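Peptidase M16 C-terminal domain-containing protein (Enterococcus faecalis, PDB 3D3Y) is of unknown function but resembles M16-family metallopeptidases, with a domain of the inactive type, and probably binds metal ions. Local coordinates at residues Lys354-Leu365 with Thr387-Val398. Numbering follows the deposited sequence.
Sequences KAMLKNQYILAL and TAEEWIARINAV
Lys354 reaches from helix 354-364 to the C-terminal end of helix 388-397, and its long, flexible chain suits the span. Its CB rests against Ile395 CG2, then CG, CD and CE pass Ile395 O in turn, CE coming to 3.2 Å in van der Waals contact. Extended beyond CG, the chain delivers NZ to two backbone acceptors: Val398 O at 2.6 Å, met in the carbonyl plane on a lone pair, and Asn396 O at 2.8 Å, approached from above that carbonyl's plane. A positive charge here probably also offsets the negative end of the helix dipole. Lys358 instead bends at chi3 (-67°), bringing NZ within 2.6 Å of Asn396 OD1; one water accepts from both Lys358 NZ and Asn396 ND2. The two helices pack antiparallel (168°), helix 368-380 intervening in the chain, in the helical layer of a C-terminal half consistent with an M16-type fold; Phe273 of helix 272-284 meets Trp391 edge-to-face. Farther along, the Tyr361 ring lies on one face of Trp391 as an offset stack, its centroid 3.8 Å from that of the six-membered ring and the planes 3° apart. Flat rings suit such close stacking; Ile395 CG1 covers the indole's opposite face, while Ala388, with only a methyl group, meets the tyrosine edge, its CA 3.4 Å from Tyr361 OH.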
ATOM      1  N   LYS A 354       2.168 -20.951 -11.161  1.00 31.53           N
ATOM      2  CA  LYS A 354       2.477 -21.423  -9.795  1.00 31.22           C
ATOM      3  C   LYS A 354       3.972 -21.223  -9.427  1.00 31.45           C
ATOM      4  O   LYS A 354       4.289 -20.719  -8.347  1.00 30.60           O
ATOM      5  CB  LYS A 354       2.034 -22.869  -9.583  1.00 30.55           C
ATOM      6  CG  LYS A 354       0.498 -23.096  -9.686  1.00 29.42           C
ATOM      7  CD  LYS A 354       0.143 -24.565  -9.514  1.00 30.37           C
ATOM      8  CE  LYS A 354      -1.366 -24.726  -9.345  1.00 28.57           C
ATOM      9  NZ  LYS A 354      -1.793 -26.153  -9.217  1.00 30.03           N
ATOM     10  N   ALA A 355       4.874 -21.566 -10.352  1.00 32.75           N
ATOM     11  CA  ALA A 355       6.326 -21.401 -10.137  1.00 32.90           C
ATOM     12  C   ALA A 355       6.689 -19.941  -9.822  1.00 33.81           C
ATOM     13  O   ALA A 355       7.405 -19.655  -8.849  1.00 32.32           O
ATOM     14  CB  ALA A 355       7.114 -21.900 -11.387  1.00 33.93           C
HETATM   15  N   MSE A 356       6.146 -19.016 -10.613  1.00 34.17           N
HETATM   16  CA  MSE A 356       6.480 -17.601 -10.446  1.00 37.32           C
HETATM   17  C   MSE A 356       5.864 -17.026  -9.169  1.00 34.98           C
HETATM   18  O   MSE A 356       6.494 -16.241  -8.491  1.00 34.03           O
HETATM   19  CB  MSE A 356       6.098 -16.778 -11.690  1.00 36.13           C
HETATM   20  CG  MSE A 356       7.065 -17.054 -12.863  1.00 41.63           C
HETATM   21 SE   MSE A 356       6.610 -16.073 -14.462  0.80 46.34          SE
HETATM   22  CE  MSE A 356       7.345 -14.340 -13.924  1.00 45.87           C
ATOM     23  N   LEU A 357       4.646 -17.443  -8.836  1.00 34.24           N
ATOM     24  CA  LEU A 357       4.063 -17.030  -7.559  1.00 33.83           C
ATOM     25  C   LEU A 357       4.899 -17.554  -6.387  1.00 33.80           C
ATOM     26  O   LEU A 357       5.245 -16.782  -5.483  1.00 33.96           O
ATOM     27  CB  LEU A 357       2.592 -17.468  -7.429  1.00 32.30           C
ATOM     28  CG  LEU A 357       1.597 -16.688  -8.298  1.00 32.81           C
ATOM     29  CD1 LEU A 357       0.250 -17.409  -8.370  1.00 31.93           C
ATOM     30  CD2 LEU A 357       1.393 -15.229  -7.833  1.00 31.66           C
ATOM     31  N   LYS A 358       5.249 -18.843  -6.410  1.00 33.86           N
ATOM     32  CA  LYS A 358       6.078 -19.416  -5.341  1.00 35.35           C
ATOM     33  C   LYS A 358       7.417 -18.727  -5.249  1.00 35.95           C
ATOM     34  O   LYS A 358       7.835 -18.366  -4.164  1.00 36.69           O
ATOM     35  CB  LYS A 358       6.295 -20.925  -5.518  1.00 34.89           C
ATOM     36  CG  LYS A 358       5.015 -21.755  -5.244  1.00 35.54           C
ATOM     37  CD  LYS A 358       5.282 -23.246  -5.380  1.00 36.49           C
ATOM     38  CE  LYS A 358       5.588 -23.628  -6.822  1.00 35.14           C
ATOM     39  NZ  LYS A 358       5.561 -25.112  -6.886  1.00 35.20           N
ATOM     40  N   ASN A 359       8.087 -18.539  -6.382  1.00 37.35           N
ATOM     41  CA  ASN A 359       9.405 -17.895  -6.374  1.00 39.10           C
ATOM     42  C   ASN A 359       9.358 -16.503  -5.723  1.00 38.68           C
ATOM     43  O   ASN A 359      10.237 -16.142  -4.922  1.00 37.79           O
ATOM     44  CB  ASN A 359      10.000 -17.796  -7.796  1.00 40.15           C
ATOM     45  CG  ASN A 359      10.442 -19.165  -8.366  1.00 43.68           C
ATOM     46  OD1 ASN A 359      10.648 -20.144  -7.631  1.00 46.00           O
ATOM     47  ND2 ASN A 359      10.587 -19.227  -9.701  1.00 47.77           N
ATOM     48  N   GLN A 360       8.339 -15.726  -6.077  1.00 38.78           N
ATOM     49  CA  GLN A 360       8.188 -14.381  -5.521  1.00 39.30           C
ATOM     50  C   GLN A 360       7.953 -14.394  -4.014  1.00 38.96           C
ATOM     51  O   GLN A 360       8.639 -13.702  -3.285  1.00 38.74           O
ATOM     52  CB  GLN A 360       7.125 -13.584  -6.283  1.00 39.47           C
ATOM     53  CG  GLN A 360       7.584 -13.332  -7.701  1.00 43.75           C
ATOM     54  CD  GLN A 360       6.597 -12.572  -8.571  1.00 49.96           C
ATOM     55  OE1 GLN A 360       5.459 -12.276  -8.166  1.00 53.63           O
ATOM     56  NE2 GLN A 360       7.033 -12.261  -9.800  1.00 52.16           N
ATOM     57  N   TYR A 361       7.015 -15.208  -3.547  1.00 38.71           N
ATOM     58  CA  TYR A 361       6.778 -15.370  -2.126  1.00 39.54           C
ATOM     59  C   TYR A 361       8.044 -15.782  -1.374  1.00 40.55           C
ATOM     60  O   TYR A 361       8.413 -15.148  -0.381  1.00 41.19           O
ATOM     61  CB  TYR A 361       5.698 -16.432  -1.914  1.00 38.59           C
ATOM     62  CG  TYR A 361       5.298 -16.677  -0.481  1.00 38.06           C
ATOM     63  CD1 TYR A 361       4.344 -15.875   0.152  1.00 38.41           C
ATOM     64  CD2 TYR A 361       5.828 -17.749   0.225  1.00 36.46           C
ATOM     65  CE1 TYR A 361       3.958 -16.139   1.469  1.00 37.60           C
ATOM     66  CE2 TYR A 361       5.451 -18.020   1.503  1.00 38.52           C
ATOM     67  CZ  TYR A 361       4.521 -17.217   2.130  1.00 38.54           C
ATOM     68  OH  TYR A 361       4.187 -17.517   3.431  1.00 37.13           O
ATOM     69  N   ILE A 362       8.699 -16.850  -1.833  1.00 41.40           N
ATOM     70  CA  ILE A 362       9.904 -17.352  -1.167  1.00 42.36           C
ATOM     71  C   ILE A 362      10.973 -16.271  -1.039  1.00 43.90           C
ATOM     72  O   ILE A 362      11.571 -16.088   0.032  1.00 44.13           O
ATOM     73  CB  ILE A 362      10.454 -18.618  -1.867  1.00 42.62           C
ATOM     74  CG1 ILE A 362       9.498 -19.807  -1.605  1.00 41.74           C
ATOM     75  CG2 ILE A 362      11.896 -18.933  -1.409  1.00 41.81           C
ATOM     76  CD1 ILE A 362       9.777 -21.054  -2.423  1.00 42.38           C
ATOM     77  N   LEU A 363      11.189 -15.538  -2.122  1.00 45.17           N
ATOM     78  CA  LEU A 363      12.145 -14.429  -2.136  1.00 46.92           C
ATOM     79  C   LEU A 363      11.961 -13.498  -0.925  1.00 47.26           C
ATOM     80  O   LEU A 363      12.935 -13.120  -0.268  1.00 46.98           O
ATOM     81  CB  LEU A 363      11.987 -13.620  -3.430  1.00 46.80           C
ATOM     82  CG  LEU A 363      13.277 -13.236  -4.150  1.00 49.88           C
ATOM     83  CD1 LEU A 363      13.510 -14.199  -5.329  1.00 52.18           C
ATOM     84  CD2 LEU A 363      13.259 -11.782  -4.634  1.00 50.77           C
ATOM     85  N   ALA A 364      10.710 -13.145  -0.631  1.00 48.04           N
ATOM     86  CA  ALA A 364      10.411 -12.200   0.450  1.00 48.65           C
ATOM     87  C   ALA A 364      10.473 -12.798   1.865  1.00 49.23           C
ATOM     88  O   ALA A 364      10.414 -12.063   2.866  1.00 49.01           O
ATOM     89  CB  ALA A 364       9.093 -11.519   0.195  1.00 48.96           C
ATOM     90  N   LEU A 365      10.628 -14.122   1.952  1.00 49.85           N
ATOM     91  CA  LEU A 365      10.768 -14.817   3.245  1.00 50.21           C
ATOM     92  C   LEU A 365      11.943 -14.296   4.076  1.00 50.40           C
ATOM     93  O   LEU A 365      11.927 -14.387   5.316  1.00 50.85           O
ATOM     94  CB  LEU A 365      10.926 -16.337   3.061  1.00 50.26           C
ATOM     95  CG  LEU A 365       9.685 -17.213   2.844  1.00 50.85           C
ATOM     96  CD1 LEU A 365      10.002 -18.681   3.162  1.00 51.38           C
ATOM     97  CD2 LEU A 365       8.514 -16.734   3.682  1.00 51.92           C
ATOM     98  N   THR A 387       1.512 -20.594   7.515  1.00 41.27           N
ATOM     99  CA  THR A 387       2.955 -20.749   7.522  1.00 40.04           C
ATOM    100  C   THR A 387       3.420 -20.707   6.073  1.00 39.35           C
ATOM    101  O   THR A 387       2.612 -20.820   5.141  1.00 37.79           O
ATOM    102  CB  THR A 387       3.416 -22.057   8.179  1.00 40.16           C
ATOM    103  OG1 THR A 387       3.057 -23.179   7.348  1.00 39.14           O
ATOM    104  CG2 THR A 387       2.814 -22.212   9.561  1.00 40.48           C
ATOM    105  N   ALA A 388       4.718 -20.533   5.885  1.00 38.58           N
ATOM    106  CA  ALA A 388       5.276 -20.511   4.537  1.00 38.72           C
ATOM    107  C   ALA A 388       5.014 -21.849   3.843  1.00 37.97           C
ATOM    108  O   ALA A 388       4.623 -21.865   2.687  1.00 38.04           O
ATOM    109  CB  ALA A 388       6.767 -20.186   4.573  1.00 39.13           C
ATOM    110  N   GLU A 389       5.216 -22.953   4.559  1.00 37.61           N
ATOM    111  CA  GLU A 389       4.886 -24.291   4.051  1.00 37.76           C
ATOM    112  C   GLU A 389       3.418 -24.427   3.575  1.00 35.74           C
ATOM    113  O   GLU A 389       3.171 -24.977   2.505  1.00 34.61           O
ATOM    114  CB  GLU A 389       5.239 -25.382   5.081  1.00 37.48           C
ATOM    115  CG  GLU A 389       4.803 -26.786   4.660  1.00 40.15           C
ATOM    116  CD  GLU A 389       5.418 -27.928   5.486  1.00 42.00           C
ATOM    117  OE1 GLU A 389       6.005 -27.678   6.570  1.00 46.36           O
ATOM    118  OE2 GLU A 389       5.304 -29.100   5.037  1.00 47.64           O
ATOM    119  N   GLU A 390       2.460 -23.930   4.354  1.00 34.31           N
ATOM    120  CA  GLU A 390       1.058 -24.034   3.959  1.00 34.34           C
ATOM    121  C   GLU A 390       0.694 -23.093   2.805  1.00 32.91           C
ATOM    122  O   GLU A 390      -0.114 -23.433   1.937  1.00 32.26           O
ATOM    123  CB  GLU A 390       0.126 -23.792   5.148  1.00 35.33           C
ATOM    124  CG  GLU A 390      -1.393 -23.768   4.759  1.00 39.31           C
ATOM    125  CD  GLU A 390      -1.969 -25.151   4.359  1.00 42.73           C
ATOM    126  OE1 GLU A 390      -1.275 -26.166   4.564  1.00 44.76           O
ATOM    127  OE2 GLU A 390      -3.128 -25.227   3.863  1.00 45.63           O
ATOM    128  N   TRP A 391       1.304 -21.915   2.789  1.00 31.86           N
ATOM    129  CA  TRP A 391       1.092 -20.962   1.692  1.00 32.42           C
ATOM    130  C   TRP A 391       1.467 -21.637   0.371  1.00 31.71           C
ATOM    131  O   TRP A 391       0.677 -21.668  -0.583  1.00 30.96           O
ATOM    132  CB  TRP A 391       1.913 -19.678   1.930  1.00 32.95           C
ATOM    133  CG  TRP A 391       1.535 -18.569   1.009  1.00 32.77           C
ATOM    134  CD1 TRP A 391       0.668 -17.536   1.266  1.00 33.75           C
ATOM    135  CD2 TRP A 391       1.982 -18.391  -0.345  1.00 34.86           C
ATOM    136  NE1 TRP A 391       0.556 -16.722   0.154  1.00 35.81           N
ATOM    137  CE2 TRP A 391       1.348 -17.222  -0.848  1.00 32.94           C
ATOM    138  CE3 TRP A 391       2.871 -19.093  -1.167  1.00 32.86           C
ATOM    139  CZ2 TRP A 391       1.583 -16.729  -2.139  1.00 36.83           C
ATOM    140  CZ3 TRP A 391       3.097 -18.607  -2.472  1.00 34.86           C
ATOM    141  CH2 TRP A 391       2.455 -17.437  -2.940  1.00 34.15           C
ATOM    142  N   ILE A 392       2.672 -22.196   0.339  1.00 31.86           N
ATOM    143  CA  ILE A 392       3.181 -22.916  -0.834  1.00 32.62           C
ATOM    144  C   ILE A 392       2.299 -24.116  -1.224  1.00 32.50           C
ATOM    145  O   ILE A 392       1.993 -24.317  -2.403  1.00 32.27           O
ATOM    146  CB  ILE A 392       4.664 -23.352  -0.601  1.00 32.82           C
ATOM    147  CG1 ILE A 392       5.587 -22.140  -0.724  1.00 34.60           C
ATOM    148  CG2 ILE A 392       5.115 -24.459  -1.599  1.00 33.23           C
ATOM    149  CD1 ILE A 392       6.829 -22.218   0.153  1.00 40.11           C
ATOM    150  N   ALA A 393       1.892 -24.908  -0.239  1.00 31.76           N
ATOM    151  CA  ALA A 393       0.972 -26.019  -0.487  1.00 31.77           C
ATOM    152  C   ALA A 393      -0.350 -25.535  -1.142  1.00 32.26           C
ATOM    153  O   ALA A 393      -0.878 -26.145  -2.092  1.00 31.99           O
ATOM    154  CB  ALA A 393       0.693 -26.756   0.810  1.00 31.45           C
ATOM    155  N   ARG A 394      -0.869 -24.421  -0.650  1.00 31.47           N
ATOM    156  CA  ARG A 394      -2.129 -23.920  -1.181  1.00 31.51           C
ATOM    157  C   ARG A 394      -1.977 -23.412  -2.612  1.00 32.13           C
ATOM    158  O   ARG A 394      -2.851 -23.687  -3.462  1.00 32.70           O
ATOM    159  CB  ARG A 394      -2.755 -22.893  -0.239  1.00 30.17           C
ATOM    160  CG  ARG A 394      -3.429 -23.601   0.945  1.00 30.95           C
ATOM    161  CD  ARG A 394      -4.104 -22.625   1.860  1.00 28.87           C
ATOM    162  NE  ARG A 394      -4.655 -23.297   3.034  1.00 29.36           N
ATOM    163  CZ  ARG A 394      -5.634 -22.780   3.784  1.00 30.12           C
ATOM    164  NH1 ARG A 394      -6.174 -21.602   3.464  1.00 28.71           N
ATOM    165  NH2 ARG A 394      -6.087 -23.446   4.822  1.00 27.94           N
ATOM    166  N   ILE A 395      -0.869 -22.724  -2.910  1.00 31.81           N
ATOM    167  CA  ILE A 395      -0.576 -22.402  -4.325  1.00 31.73           C
ATOM    168  C   ILE A 395      -0.496 -23.650  -5.215  1.00 32.81           C
ATOM    169  O   ILE A 395      -1.137 -23.734  -6.292  1.00 32.20           O
ATOM    170  CB  ILE A 395       0.709 -21.527  -4.470  1.00 32.62           C
ATOM    171  CG1 ILE A 395       0.437 -20.119  -3.914  1.00 31.85           C
ATOM    172  CG2 ILE A 395       1.124 -21.404  -5.938  1.00 31.00           C
ATOM    173  CD1 ILE A 395      -0.577 -19.262  -4.763  1.00 36.17           C
ATOM    174  N   ASN A 396       0.285 -24.628  -4.765  1.00 33.37           N
ATOM    175  CA  ASN A 396       0.410 -25.910  -5.482  1.00 34.16           C
ATOM    176  C   ASN A 396      -0.907 -26.649  -5.754  1.00 34.41           C
ATOM    177  O   ASN A 396      -1.046 -27.290  -6.784  1.00 34.44           O
ATOM    178  CB  ASN A 396       1.396 -26.836  -4.762  1.00 33.72           C
ATOM    179  CG  ASN A 396       2.838 -26.457  -5.004  1.00 34.84           C
ATOM    180  OD1 ASN A 396       3.217 -25.973  -6.088  1.00 34.26           O
ATOM    181  ND2 ASN A 396       3.657 -26.667  -4.002  1.00 35.13           N
ATOM    182  N   ALA A 397      -1.874 -26.530  -4.840  1.00 34.78           N
ATOM    183  CA  ALA A 397      -3.111 -27.306  -4.912  1.00 35.15           C
ATOM    184  C   ALA A 397      -4.217 -26.691  -5.772  1.00 34.51           C
ATOM    185  O   ALA A 397      -5.265 -27.337  -5.982  1.00 34.67           O
ATOM    186  CB  ALA A 397      -3.649 -27.611  -3.497  1.00 35.23           C
ATOM    187  N   VAL A 398      -4.018 -25.452  -6.241  1.00 32.75           N
ATOM    188  CA  VAL A 398      -5.036 -24.812  -7.078  1.00 32.11           C
ATOM    189  C   VAL A 398      -5.334 -25.658  -8.318  1.00 31.61           C
ATOM    190  O   VAL A 398      -4.412 -26.081  -9.009  1.00 31.60           O
ATOM    191  CB  VAL A 398      -4.685 -23.342  -7.473  1.00 32.01           C
ATOM    192  CG1 VAL A 398      -5.764 -22.758  -8.411  1.00 30.65           C
ATOM    193  CG2 VAL A 398      -4.521 -22.454  -6.215  1.00 30.25           C
TER
HETATM  194  O   HOH W   1       6.744 -26.790  -4.412  1.00 40.82           O